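Local structure of K5 lyase (Enterobacteria phage k1-5, 2X3H) at residues D327-V333 against N361-F367; F355-N360 against G381-V387; N492-R496 against Q506-D510; T472-V476 against T487-T491. The protein probably cleaves the K5 capsular polysaccharide (heparosan) by a lyase (elimination) mechanism, as a trimeric tail spike of the phage. One frame throughout, in Å; residues are numbered along the deposited sequence.

Contact 1. Residues D327-V333 against N361-F367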
loop_
_atom_site.group_PDB
_atom_site.type_symbol
_atom_site.label_atom_id
_atom_site.label_comp_id
_atom_site.label_asym_id
_atom_site.label_seq_id
_atom_site.Cartn_x
_atom_site.Cartn_y
_atom_site.Cartn_z
ATOM N N ASP A 327 -16.848 7.963 0.484
ATOM C CA ASP A 327 -16.228 7.022 -0.440
ATOM C C ASP A 327 -14.719 7.196 -0.520
ATOM O O ASP A 327 -14.123 6.950 -1.565
ATOM C CB ASP A 327 -16.853 7.147 -1.830
ATOM C CG ASP A 327 -18.327 6.839 -1.825
ATOM O OD1 ASP A 327 -18.681 5.703 -1.451
ATOM O OD2 ASP A 327 -19.120 7.724 -2.223
ATOM N N ASN A 328 -14.106 7.628 0.583
ATOM C CA ASN A 328 -12.648 7.671 0.653
ATOM C C ASN A 328 -12.065 6.385 1.206
ATOM O O ASN A 328 -12.744 5.666 1.932
ATOM C CB ASN A 328 -12.210 8.829 1.538
ATOM C CG ASN A 328 -12.666 10.152 0.993
ATOM O OD1 ASN A 328 -12.120 10.651 0.005
ATOM N ND2 ASN A 328 -13.696 10.727 1.615
ATOM N N VAL A 329 -10.806 6.121 0.863
ATOM C CA VAL A 329 -10.113 4.929 1.330
ATOM C C VAL A 329 -8.891 5.396 2.088
ATOM O O VAL A 329 -8.106 6.186 1.566
ATOM C CB VAL A 329 -9.651 4.057 0.138
ATOM C CG1 VAL A 329 -8.696 2.930 0.609
ATOM C CG2 VAL A 329 -10.858 3.509 -0.621
ATOM N N ILE A 330 -8.731 4.921 3.317
ATOM C CA ILE A 330 -7.604 5.320 4.150
ATOM C C ILE A 330 -6.910 4.021 4.559
ATOM O O ILE A 330 -7.384 3.302 5.431
ATOM C CB ILE A 330 -8.098 6.107 5.391
ATOM C CG1 ILE A 330 -8.869 7.361 4.961
ATOM C CG2 ILE A 330 -6.941 6.468 6.316
ATOM C CD1 ILE A 330 -9.965 7.742 5.932
ATOM N N ASN A 331 -5.796 3.707 3.902
ATOM C CA ASN A 331 -5.148 2.412 4.102
ATOM C C ASN A 331 -3.859 2.521 4.916
ATOM O O ASN A 331 -3.028 3.393 4.672
ATOM C CB ASN A 331 -4.884 1.721 2.749
ATOM C CG ASN A 331 -4.680 0.197 2.888
ATOM O OD1 ASN A 331 -3.624 -0.323 2.549
ATOM N ND2 ASN A 331 -5.689 -0.509 3.389
ATOM N N ASN A 332 -3.724 1.646 5.903
ATOM C CA ASN A 332 -2.493 1.497 6.685
ATOM C C ASN A 332 -2.091 2.748 7.458
ATOM O O ASN A 332 -1.063 3.360 7.163
ATOM C CB ASN A 332 -1.333 1.050 5.789
ATOM C CG ASN A 332 -1.512 -0.350 5.251
ATOM O OD1 ASN A 332 -0.874 -0.721 4.264
ATOM N ND2 ASN A 332 -2.382 -1.121 5.879
ATOM N N VAL A 333 -2.899 3.107 8.451
ATOM C CA VAL A 333 -2.549 4.160 9.404
ATOM C C VAL A 333 -1.893 3.506 10.620
ATOM O O VAL A 333 -2.553 2.803 11.387
ATOM C CB VAL A 333 -3.781 4.953 9.871
ATOM C CG1 VAL A 333 -3.363 6.111 10.767
ATOM C CG2 VAL A 333 -4.571 5.463 8.664
ATOM N N ASN A 361 -19.592 5.977 3.938
ATOM C CA ASN A 361 -19.095 5.052 2.941
ATOM C C ASN A 361 -17.578 5.066 2.798
ATOM O O ASN A 361 -17.047 4.766 1.720
ATOM C CB ASN A 361 -19.797 5.285 1.591
ATOM C CG ASN A 361 -21.270 4.862 1.620
ATOM O OD1 ASN A 361 -21.584 3.662 1.561
ATOM N ND2 ASN A 361 -22.176 5.846 1.718
ATOM N N ASN A 362 -16.890 5.414 3.889
ATOM C CA ASN A 362 -15.421 5.404 3.906
ATOM C C ASN A 362 -14.872 4.087 4.430
ATOM O O ASN A 362 -15.587 3.329 5.080
ATOM C CB ASN A 362 -14.891 6.547 4.767
ATOM C CG ASN A 362 -15.350 7.905 4.269
ATOM O OD1 ASN A 362 -14.858 8.394 3.239
ATOM N ND2 ASN A 362 -16.264 8.536 5.002
ATOM N N TYR A 363 -13.605 3.830 4.126
ATOM C CA TYR A 363 -12.904 2.636 4.625
ATOM C C TYR A 363 -11.633 3.099 5.326
ATOM O O TYR A 363 -10.952 3.987 4.812
ATOM C CB TYR A 363 -12.506 1.718 3.453
ATOM C CG TYR A 363 -11.585 0.585 3.856
ATOM C CD1 TYR A 363 -12.107 -0.618 4.309
ATOM C CD2 TYR A 363 -10.207 0.713 3.776
ATOM C CE1 TYR A 363 -11.274 -1.671 4.703
ATOM C CE2 TYR A 363 -9.358 -0.342 4.138
ATOM C CZ TYR A 363 -9.899 -1.525 4.606
ATOM O OH TYR A 363 -9.049 -2.545 4.988
ATOM N N ALA A 364 -11.281 2.488 6.462
ATOM C CA ALA A 364 -9.963 2.758 7.071
ATOM C C ALA A 364 -9.370 1.469 7.595
ATOM O O ALA A 364 -10.069 0.694 8.248
ATOM C CB ALA A 364 -10.100 3.771 8.217
ATOM N N SER A 365 -8.089 1.242 7.332
ATOM C CA SER A 365 -7.378 0.126 7.979
ATOM C C SER A 365 -6.309 0.710 8.887
ATOM O O SER A 365 -5.488 1.521 8.451
ATOM C CB SER A 365 -6.793 -0.848 6.951
ATOM O OG SER A 365 -5.912 -0.200 6.048
ATOM N N VAL A 366 -6.330 0.296 10.152
ATOM C CA VAL A 366 -5.602 1.017 11.189
ATOM C C VAL A 366 -4.869 0.116 12.179
ATOM O O VAL A 366 -5.285 -1.023 12.421
ATOM C CB VAL A 366 -6.547 1.956 11.965
ATOM C CG1 VAL A 366 -7.218 2.951 10.991
ATOM C CG2 VAL A 366 -7.583 1.159 12.728
ATOM N N PHE A 367 -3.806 0.678 12.758
ATOM C CA PHE A 367 -2.939 -0.008 13.710
ATOM C C PHE A 367 -2.739 0.937 14.907
ATOM O O PHE A 367 -1.787 1.732 14.911
ATOM C CB PHE A 367 -1.568 -0.272 13.057
ATOM C CG PHE A 367 -1.630 -1.157 11.845
ATOM C CD1 PHE A 367 -1.850 -0.616 10.585
ATOM C CD2 PHE A 367 -1.486 -2.535 11.965
ATOM C CE1 PHE A 367 -1.914 -1.449 9.452
ATOM C CE2 PHE A 367 -1.545 -3.360 10.866
ATOM C CZ PHE A 367 -1.758 -2.833 9.606
HETATM O O HOH W 1 -14.617 3.529 0.776
#
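N328 and N362 run alongside each other, their amide planes only 6° apart: two asparagines in line on successive rungs of a parallel beta-helix. OD1 of N362 is gripped twice by the rung before it: the backbone N of N328 donates to it at 2.9 Å, and ND2 of N328 reaches the same oxygen at 3.1 Å. The pattern repeats outward, since ND2 of N328 also bonds G298 and its OD1 takes the backbone N of N301, while ND2 of N362 bonds G325. Both CG atoms stand beside their own backbone N, with chi1 near -60°, which turns each amide along the row.

I330 N bonds Y363 O at 2.8 Å, and S365 N bonds I330 O at 2.9 Å. I330 CB packs against A364 CB, and V333 CB against V366 CG1, branched or small apolar groups suited to a buried interior. The register slips by one residue between these pairs, a beta bulge at which N332 has positive phi and psi. Here OG of S365, chi1 57°, takes the bond from N332 N at 2.9 Å, which the displaced main chain directs at a side chain.

V329 and Y363 lie on the face opposite I330 and A364. CG1 of V329 approaches CD2 of Y363 obliquely at 4.2 Å; the Y363 hydroxyl bonds E388, and its ring meets F367 of the second subunit edge-to-face. D327 forms a salt bridge with R394 of that subunit. The chemistry thus implies two roles: asparagine amides satisfy buried backbone groups along the helix, while aromatic and charged groups join subunits.

Contact 2. Residues F355-N360 against G381-V387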
loop_
_atom_site.group_PDB
_atom_site.type_symbol
_atom_site.label_atom_id
_atom_site.label_comp_id
_atom_site.label_asym_id
_atom_site.label_seq_id
_atom_site.Cartn_x
_atom_site.Cartn_y
_atom_site.Cartn_z
ATOM N N PHE A 355 -14.541 9.982 12.053
ATOM C CA PHE A 355 -15.497 10.144 10.971
ATOM C C PHE A 355 -16.419 11.276 11.355
ATOM O O PHE A 355 -17.302 11.135 12.208
ATOM C CB PHE A 355 -16.225 8.815 10.711
ATOM C CG PHE A 355 -15.277 7.705 10.314
ATOM C CD1 PHE A 355 -14.657 6.935 11.283
ATOM C CD2 PHE A 355 -14.969 7.466 8.984
ATOM C CE1 PHE A 355 -13.748 5.927 10.913
ATOM C CE2 PHE A 355 -14.076 6.473 8.612
ATOM C CZ PHE A 355 -13.468 5.702 9.582
ATOM N N ILE A 356 -16.167 12.417 10.726
ATOM C CA ILE A 356 -16.752 13.686 11.137
ATOM C C ILE A 356 -18.101 13.932 10.490
ATOM O O ILE A 356 -18.272 13.736 9.291
ATOM C CB ILE A 356 -15.840 14.857 10.718
ATOM C CG1 ILE A 356 -14.471 14.747 11.385
ATOM C CG2 ILE A 356 -16.510 16.205 10.997
ATOM C CD1 ILE A 356 -13.453 15.754 10.865
ATOM N N GLY A 357 -19.053 14.391 11.288
ATOM C CA GLY A 357 -20.327 14.839 10.735
ATOM C C GLY A 357 -21.065 13.762 9.969
ATOM O O GLY A 357 -21.390 12.719 10.535
ATOM N N THR A 358 -21.325 14.016 8.686
ATOM C CA THR A 358 -22.066 13.063 7.861
ATOM C C THR A 358 -21.150 12.127 7.059
ATOM O O THR A 358 -21.604 11.462 6.115
ATOM C CB THR A 358 -23.021 13.765 6.877
ATOM O OG1 THR A 358 -22.285 14.667 6.050
ATOM C CG2 THR A 358 -24.090 14.530 7.629
ATOM N N ALA A 359 -19.876 12.073 7.438
ATOM C CA ALA A 359 -18.924 11.196 6.755
ATOM C C ALA A 359 -19.566 9.838 6.512
ATOM O O ALA A 359 -20.115 9.231 7.439
ATOM C CB ALA A 359 -17.686 11.026 7.602
ATOM N N ASN A 360 -19.445 9.341 5.287
ATOM C CA ASN A 360 -20.132 8.116 4.908
ATOM C C ASN A 360 -19.406 7.290 3.858
ATOM O O ASN A 360 -18.702 7.822 2.996
ATOM C CB ASN A 360 -21.542 8.441 4.409
ATOM C CG ASN A 360 -21.539 9.333 3.179
ATOM O OD1 ASN A 360 -21.429 10.573 3.294
ATOM N ND2 ASN A 360 -21.694 8.729 2.000
ATOM N N GLY A 381 -23.873 11.628 12.829
ATOM C CA GLY A 381 -24.492 11.555 11.494
ATOM C C GLY A 381 -23.749 10.640 10.528
ATOM O O GLY A 381 -24.126 10.541 9.360
ATOM N N SER A 382 -22.695 9.977 11.008
ATOM C CA SER A 382 -21.824 9.195 10.109
ATOM C C SER A 382 -22.439 7.829 9.818
ATOM O O SER A 382 -23.040 7.231 10.711
ATOM C CB SER A 382 -20.402 9.047 10.699
ATOM O OG SER A 382 -20.394 8.252 11.881
ATOM N N THR A 383 -22.278 7.346 8.581
ATOM C CA THR A 383 -22.906 6.078 8.162
ATOM C C THR A 383 -22.020 5.267 7.211
ATOM O O THR A 383 -21.232 5.827 6.459
ATOM C CB THR A 383 -24.253 6.334 7.438
ATOM O OG1 THR A 383 -24.036 7.088 6.236
ATOM C CG2 THR A 383 -25.221 7.098 8.337
ATOM N N ARG A 384 -22.194 3.947 7.239
ATOM C CA ARG A 384 -21.573 3.039 6.259
ATOM C C ARG A 384 -20.044 3.147 6.210
ATOM O O ARG A 384 -19.432 2.890 5.176
ATOM C CB ARG A 384 -22.197 3.227 4.861
ATOM C CG ARG A 384 -23.669 2.834 4.788
ATOM C CD ARG A 384 -24.110 2.752 3.326
ATOM N NE ARG A 384 -23.687 1.458 2.816
ATOM C CZ ARG A 384 -23.658 1.058 1.567
ATOM N NH1 ARG A 384 -23.960 1.892 0.569
ATOM N NH2 ARG A 384 -23.282 -0.191 1.310
ATOM N N ASN A 385 -19.426 3.523 7.331
ATOM C CA ASN A 385 -17.952 3.509 7.423
ATOM C C ASN A 385 -17.453 2.181 7.993
ATOM O O ASN A 385 -17.970 1.716 9.005
ATOM C CB ASN A 385 -17.462 4.673 8.287
ATOM C CG ASN A 385 -18.010 6.005 7.818
ATOM O OD1 ASN A 385 -18.872 6.618 8.484
ATOM N ND2 ASN A 385 -17.529 6.466 6.662
ATOM N N PHE A 386 -16.469 1.574 7.324
ATOM C CA PHE A 386 -15.934 0.268 7.710
ATOM C C PHE A 386 -14.492 0.438 8.147
ATOM O O PHE A 386 -13.661 0.942 7.375
ATOM C CB PHE A 386 -16.033 -0.705 6.524
ATOM C CG PHE A 386 -15.393 -2.042 6.754
ATOM C CD1 PHE A 386 -15.512 -2.701 7.975
ATOM C CD2 PHE A 386 -14.700 -2.660 5.718
ATOM C CE1 PHE A 386 -14.916 -3.953 8.160
ATOM C CE2 PHE A 386 -14.119 -3.912 5.901
ATOM C CZ PHE A 386 -14.227 -4.548 7.133
ATOM N N VAL A 387 -14.212 0.061 9.397
ATOM C CA VAL A 387 -12.859 0.173 9.945
ATOM C C VAL A 387 -12.329 -1.229 10.212
ATOM O O VAL A 387 -12.973 -2.011 10.921
ATOM C CB VAL A 387 -12.812 1.000 11.259
ATOM C CG1 VAL A 387 -11.432 0.909 11.900
ATOM C CG2 VAL A 387 -13.177 2.456 10.988
HETATM O O HOH W 2 -23.816 9.787 6.672
#
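The carbonyl oxygen of A359 receives the one direct backbone hydrogen bond between these segments, from T383 N at 3.1 Å, with the donor in the carbonyl plane. CA of S382 leans on the same oxygen at 3.2 Å in a CA-H...O contact. Water completes the link nearby: one molecule donates to T358 O and to G381 O, both at 2.8 Å, and accepts from OG1 of T383 at 2.7 Å. With chi1 of 63°, that hydroxyl sits between its own backbone N and carbonyl carbon, a position from which it faces the water, and a threonine can supply the proton while its methyl group turns elsewhere.

A type II' turn from I356 to A359, closed by A359 N to I356 O, brings the first segment round. G357 suits its place there because its phi is positive.

The F355 ring packs against N385 and V387. CB of N385 makes a CH-pi contact over one face of the ring, 4.1 Å from the centroid and offset toward the rim. Ring and amide planes are 28° apart, and the two side chains pass antiparallel, ring against amide. V387 brings CG2 to CE1 of F355 at 3.5 Å from an oblique direction, a compact branched neighbour for a flat ring.

In the fold, the turn follows strand 349-355 and leads into strand 363-369, while G381-R384 occupies the equivalent bend after strand 376-378 and leads into strand 386-389. F355 also touches F378 and A364, and V387 touches I376 and V366, which places their side chains among the strands of two neighbouring faces.

Contact 3. Residues N492-R496 against Q506-D510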
loop_
_atom_site.group_PDB
_atom_site.type_symbol
_atom_site.label_atom_id
_atom_site.label_comp_id
_atom_site.label_asym_id
_atom_site.label_seq_id
_atom_site.Cartn_x
_atom_site.Cartn_y
_atom_site.Cartn_z
ATOM N N ASN A 492 -19.947 -35.852 29.028
ATOM C CA ASN A 492 -19.656 -37.230 29.469
ATOM C C ASN A 492 -20.014 -38.272 28.407
ATOM O O ASN A 492 -20.390 -39.415 28.731
ATOM C CB ASN A 492 -20.394 -37.565 30.768
ATOM C CG ASN A 492 -20.039 -36.623 31.901
ATOM O OD1 ASN A 492 -18.926 -36.096 31.956
ATOM N ND2 ASN A 492 -20.987 -36.410 32.816
ATOM N N GLY A 493 -19.913 -37.873 27.140
ATOM C CA GLY A 493 -20.084 -38.797 26.021
ATOM C C GLY A 493 -21.515 -39.021 25.545
ATOM O O GLY A 493 -21.745 -39.871 24.685
ATOM N N ASN A 494 -22.470 -38.262 26.091
ATOM C CA ASN A 494 -23.876 -38.351 25.659
ATOM C C ASN A 494 -24.435 -36.974 25.315
ATOM O O ASN A 494 -24.034 -35.964 25.908
ATOM C CB ASN A 494 -24.763 -38.906 26.783
ATOM C CG ASN A 494 -24.298 -40.246 27.290
ATOM O OD1 ASN A 494 -24.281 -41.232 26.558
ATOM N ND2 ASN A 494 -23.936 -40.294 28.566
ATOM N N VAL A 495 -25.411 -36.938 24.408
ATOM C CA VAL A 495 -26.173 -35.687 24.203
ATOM C C VAL A 495 -27.044 -35.362 25.428
ATOM O O VAL A 495 -27.707 -36.255 25.977
ATOM C CB VAL A 495 -27.062 -35.771 22.938
ATOM C CG1 VAL A 495 -27.987 -34.553 22.839
ATOM C CG2 VAL A 495 -26.179 -35.891 21.671
ATOM N N ARG A 496 -26.996 -34.104 25.874
ATOM C CA ARG A 496 -27.943 -33.593 26.877
ATOM C C ARG A 496 -28.726 -32.408 26.324
ATOM O O ARG A 496 -28.143 -31.499 25.716
ATOM C CB ARG A 496 -27.238 -33.186 28.177
ATOM C CG ARG A 496 -26.660 -34.348 28.961
ATOM C CD ARG A 496 -26.099 -33.862 30.284
ATOM N NE ARG A 496 -25.569 -34.977 31.057
ATOM C CZ ARG A 496 -24.937 -34.844 32.221
ATOM N NH1 ARG A 496 -24.747 -33.639 32.746
ATOM N NH2 ARG A 496 -24.488 -35.927 32.851
ATOM N N GLN A 506 -31.033 -36.738 29.143
ATOM C CA GLN A 506 -29.789 -37.366 28.700
ATOM C C GLN A 506 -30.079 -38.483 27.713
ATOM O O GLN A 506 -30.810 -39.443 28.031
ATOM C CB GLN A 506 -29.022 -37.900 29.904
ATOM C CG GLN A 506 -27.708 -38.581 29.587
ATOM C CD GLN A 506 -26.877 -38.771 30.837
ATOM O OE1 GLN A 506 -26.595 -37.805 31.555
ATOM N NE2 GLN A 506 -26.481 -40.016 31.110
ATOM N N LEU A 507 -29.510 -38.365 26.513
ATOM C CA LEU A 507 -29.698 -39.374 25.480
ATOM C C LEU A 507 -28.591 -40.405 25.604
ATOM O O LEU A 507 -27.578 -40.339 24.908
ATOM C CB LEU A 507 -29.682 -38.726 24.091
ATOM C CG LEU A 507 -30.983 -38.027 23.650
ATOM C CD1 LEU A 507 -31.585 -37.105 24.697
ATOM C CD2 LEU A 507 -30.811 -37.300 22.291
ATOM N N GLY A 508 -28.765 -41.341 26.531
ATOM C CA GLY A 508 -27.793 -42.418 26.694
ATOM C C GLY A 508 -27.920 -43.457 25.598
ATOM O O GLY A 508 -28.907 -43.484 24.852
ATOM N N ALA A 509 -26.935 -44.349 25.515
ATOM C CA ALA A 509 -26.929 -45.344 24.446
ATOM C C ALA A 509 -28.112 -46.307 24.502
ATOM O O ALA A 509 -28.566 -46.791 23.467
ATOM C CB ALA A 509 -25.599 -46.125 24.429
ATOM N N ASP A 510 -28.606 -46.570 25.711
ATOM C CA ASP A 510 -29.685 -47.547 25.880
ATOM C C ASP A 510 -30.978 -46.953 26.410
ATOM O O ASP A 510 -31.999 -47.633 26.442
ATOM C CB ASP A 510 -29.245 -48.707 26.782
ATOM C CG ASP A 510 -28.774 -48.244 28.144
ATOM O OD1 ASP A 510 -28.725 -47.019 28.380
ATOM O OD2 ASP A 510 -28.422 -49.109 28.978
HETATM O O HOH W 3 -24.936 -43.693 27.573
HETATM O O HOH W 4 -26.107 -39.239 22.782
#
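V495 and L507 face each other at the open end of a beta hairpin, made by strands 494-498 and 504-507, where the two strands begin to part. The close part is here. L507 N donates to V495 O at 2.8 Å in a bond of 172°, almost straight. On the buried face the side chains of V495 and L507 run next to each other, heading in one direction, with CG1 of V495 4.0 Å from CD2 of L507. Two branched aliphatic residues fit this side because it packs against the third subunit: L507 touches L497 and V495 touches R486 of that chain.

Towards G508 the strands diverge, and water replaces direct bonds. One water accepts from V495 N and lies 2.8 Å from L507 O, and L507 is the centre of an inverse gamma turn that bends the chain away. A second water donates to OD1 of N494 and accepts from A509 N, which extends the connection past the last direct pair. The short amide of N494 suits this position: its OD1 reaches the water while its CB lies near L507 O.

The partly exposed face, opposite the valine and leucine, carries long polar side chains. R496 and Q506, a non-hydrogen-bonded pair, run abreast with guanidinium and amide planes 5° apart, so that the carbonyl end of the glutamine meets the edge of the guanidinium. The R496 chain is extended from CG to NE, which brings both donors to one acceptor. These bonds are weak and bent: OE1 of Q506 is 3.0 Å from NE and 3.1 Å from NH2 of R496.

Contact 4. Residues T472-V476 against T487-T491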
loop_
_atom_site.group_PDB
_atom_site.type_symbol
_atom_site.label_atom_id
_atom_site.label_comp_id
_atom_site.label_asym_id
_atom_site.label_seq_id
_atom_site.Cartn_x
_atom_site.Cartn_y
_atom_site.Cartn_z
ATOM N N THR A 472 -13.034 -31.578 25.296
ATOM C CA THR A 472 -13.577 -32.514 26.278
ATOM C C THR A 472 -15.088 -32.423 26.433
ATOM O O THR A 472 -15.719 -33.380 26.860
ATOM C CB THR A 472 -12.926 -32.321 27.663
ATOM O OG1 THR A 472 -13.032 -30.951 28.064
ATOM C CG2 THR A 472 -11.453 -32.750 27.614
ATOM N N SER A 473 -15.664 -31.269 26.102
ATOM C CA SER A 473 -17.128 -31.132 26.019
ATOM C C SER A 473 -17.474 -30.134 24.915
ATOM O O SER A 473 -16.681 -29.234 24.625
ATOM C CB SER A 473 -17.735 -30.732 27.363
ATOM O OG SER A 473 -17.334 -29.426 27.750
ATOM N N SER A 474 -18.630 -30.307 24.279
ATOM C CA SER A 474 -19.002 -29.462 23.139
ATOM C C SER A 474 -20.488 -29.153 23.181
ATOM O O SER A 474 -21.286 -30.027 23.476
ATOM C CB SER A 474 -18.674 -30.190 21.838
ATOM O OG SER A 474 -17.323 -30.622 21.889
ATOM N N GLN A 475 -20.872 -27.920 22.869
ATOM C CA GLN A 475 -22.299 -27.600 22.913
ATOM C C GLN A 475 -22.676 -26.411 22.044
ATOM O O GLN A 475 -21.814 -25.613 21.636
ATOM C CB GLN A 475 -22.723 -27.311 24.359
ATOM C CG GLN A 475 -22.100 -26.019 24.918
ATOM C CD GLN A 475 -22.530 -25.728 26.357
ATOM O OE1 GLN A 475 -22.921 -26.636 27.109
ATOM N NE2 GLN A 475 -22.446 -24.466 26.749
ATOM N N VAL A 476 -23.981 -26.325 21.760
ATOM C CA VAL A 476 -24.622 -25.090 21.314
ATOM C C VAL A 476 -25.400 -24.522 22.498
ATOM O O VAL A 476 -26.180 -25.249 23.139
ATOM C CB VAL A 476 -25.574 -25.338 20.131
ATOM C CG1 VAL A 476 -26.300 -24.028 19.733
ATOM C CG2 VAL A 476 -24.769 -25.871 18.947
ATOM N N THR A 487 -28.946 -25.493 26.643
ATOM C CA THR A 487 -27.896 -26.078 25.804
ATOM C C THR A 487 -28.277 -27.409 25.155
ATOM O O THR A 487 -29.085 -28.172 25.700
ATOM C CB THR A 487 -26.584 -26.270 26.583
ATOM O OG1 THR A 487 -26.824 -26.974 27.811
ATOM C CG2 THR A 487 -25.935 -24.918 26.895
ATOM N N VAL A 488 -27.701 -27.655 23.976
ATOM C CA VAL A 488 -27.632 -28.989 23.397
ATOM C C VAL A 488 -26.140 -29.319 23.481
ATOM O O VAL A 488 -25.316 -28.687 22.807
ATOM C CB VAL A 488 -28.142 -29.017 21.938
ATOM C CG1 VAL A 488 -27.906 -30.394 21.330
ATOM C CG2 VAL A 488 -29.619 -28.690 21.906
ATOM N N SER A 489 -25.796 -30.254 24.362
ATOM C CA SER A 489 -24.394 -30.502 24.674
ATOM C C SER A 489 -24.001 -31.960 24.505
ATOM O O SER A 489 -24.855 -32.847 24.513
ATOM C CB SER A 489 -24.071 -30.054 26.101
ATOM O OG SER A 489 -24.732 -30.870 27.059
ATOM N N LEU A 490 -22.696 -32.176 24.339
ATOM C CA LEU A 490 -22.090 -33.501 24.388
ATOM C C LEU A 490 -21.255 -33.533 25.672
ATOM O O LEU A 490 -20.160 -32.960 25.746
ATOM C CB LEU A 490 -21.224 -33.730 23.134
ATOM C CG LEU A 490 -20.436 -35.038 23.068
ATOM C CD1 LEU A 490 -21.347 -36.256 23.345
ATOM C CD2 LEU A 490 -19.693 -35.170 21.735
ATOM N N THR A 491 -21.809 -34.204 26.678
ATOM C CA THR A 491 -21.360 -34.116 28.058
ATOM C C THR A 491 -21.164 -35.528 28.590
ATOM O O THR A 491 -22.104 -36.329 28.591
ATOM C CB THR A 491 -22.452 -33.452 28.906
ATOM O OG1 THR A 491 -22.692 -32.125 28.416
ATOM C CG2 THR A 491 -22.052 -33.416 30.398
HETATM O O HOH W 5 -18.497 -35.269 26.421
HETATM O O HOH W 6 -23.823 -27.183 29.470
#
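This antiparallel beta hairpin, formed by strands 473-480 and 485-491, forms one end of the five-stranded sheet within this chain, which the second subunit continues through a parallel strand beside S473-V476. S474 with L490 and V476 with V488 are hydrogen-bonded pairs. L490 N reaches S474 O at 2.7 Å, whereas the return bond from S474 N to L490 O is weak at 3.4 Å; the other pair is more even, with V476 N to V488 O at 2.9 Å and V488 N to V476 O at 3.0 Å.

The valines lie on the buried face with S474 and L490, and each valine packs against its own counterparts in the other two subunits, a setting that suits compact apolar side chains. S474 tolerates burial because its OG bonds F479 of the third subunit.

On the other face Q475 and S489 form the non-hydrogen-bonded pair, their CA atoms 4.0 Å apart and their CB atoms 3.5 Å apart. A small serine accommodates this closeness, and its OG shares a hydrogen bond with OG1 of T491. Q475 extends beyond CG and crosses T487, while its NE2 bonds S465 of the second subunit. Its amide oxygen OE1 lies 3.5 Å from CG2 of T487 and accepts a hydrogen bond from a water at 2.6 Å.

Overall arrangement
Contacts 1 and 2 belong to the parallel beta-helix, with centres 11 Å apart; their segments alternate along the chain, and strands 363-369 and 386-389 are neighbours, A364 N meeting F386 O at 3.0 Å in a probable hydrogen bond. Contact 4 and then contact 3 follow further along, in a five-stranded antiparallel sheet; they too are 11 Å apart between centres and touch where strands 485-491 and 494-498 adjoin. The two groups are 41 to 51 Å apart, centre to centre. All four contacts meet other subunits, so the trimer is held both along the helix and in the C-terminal region, consistent with a viral tail spike.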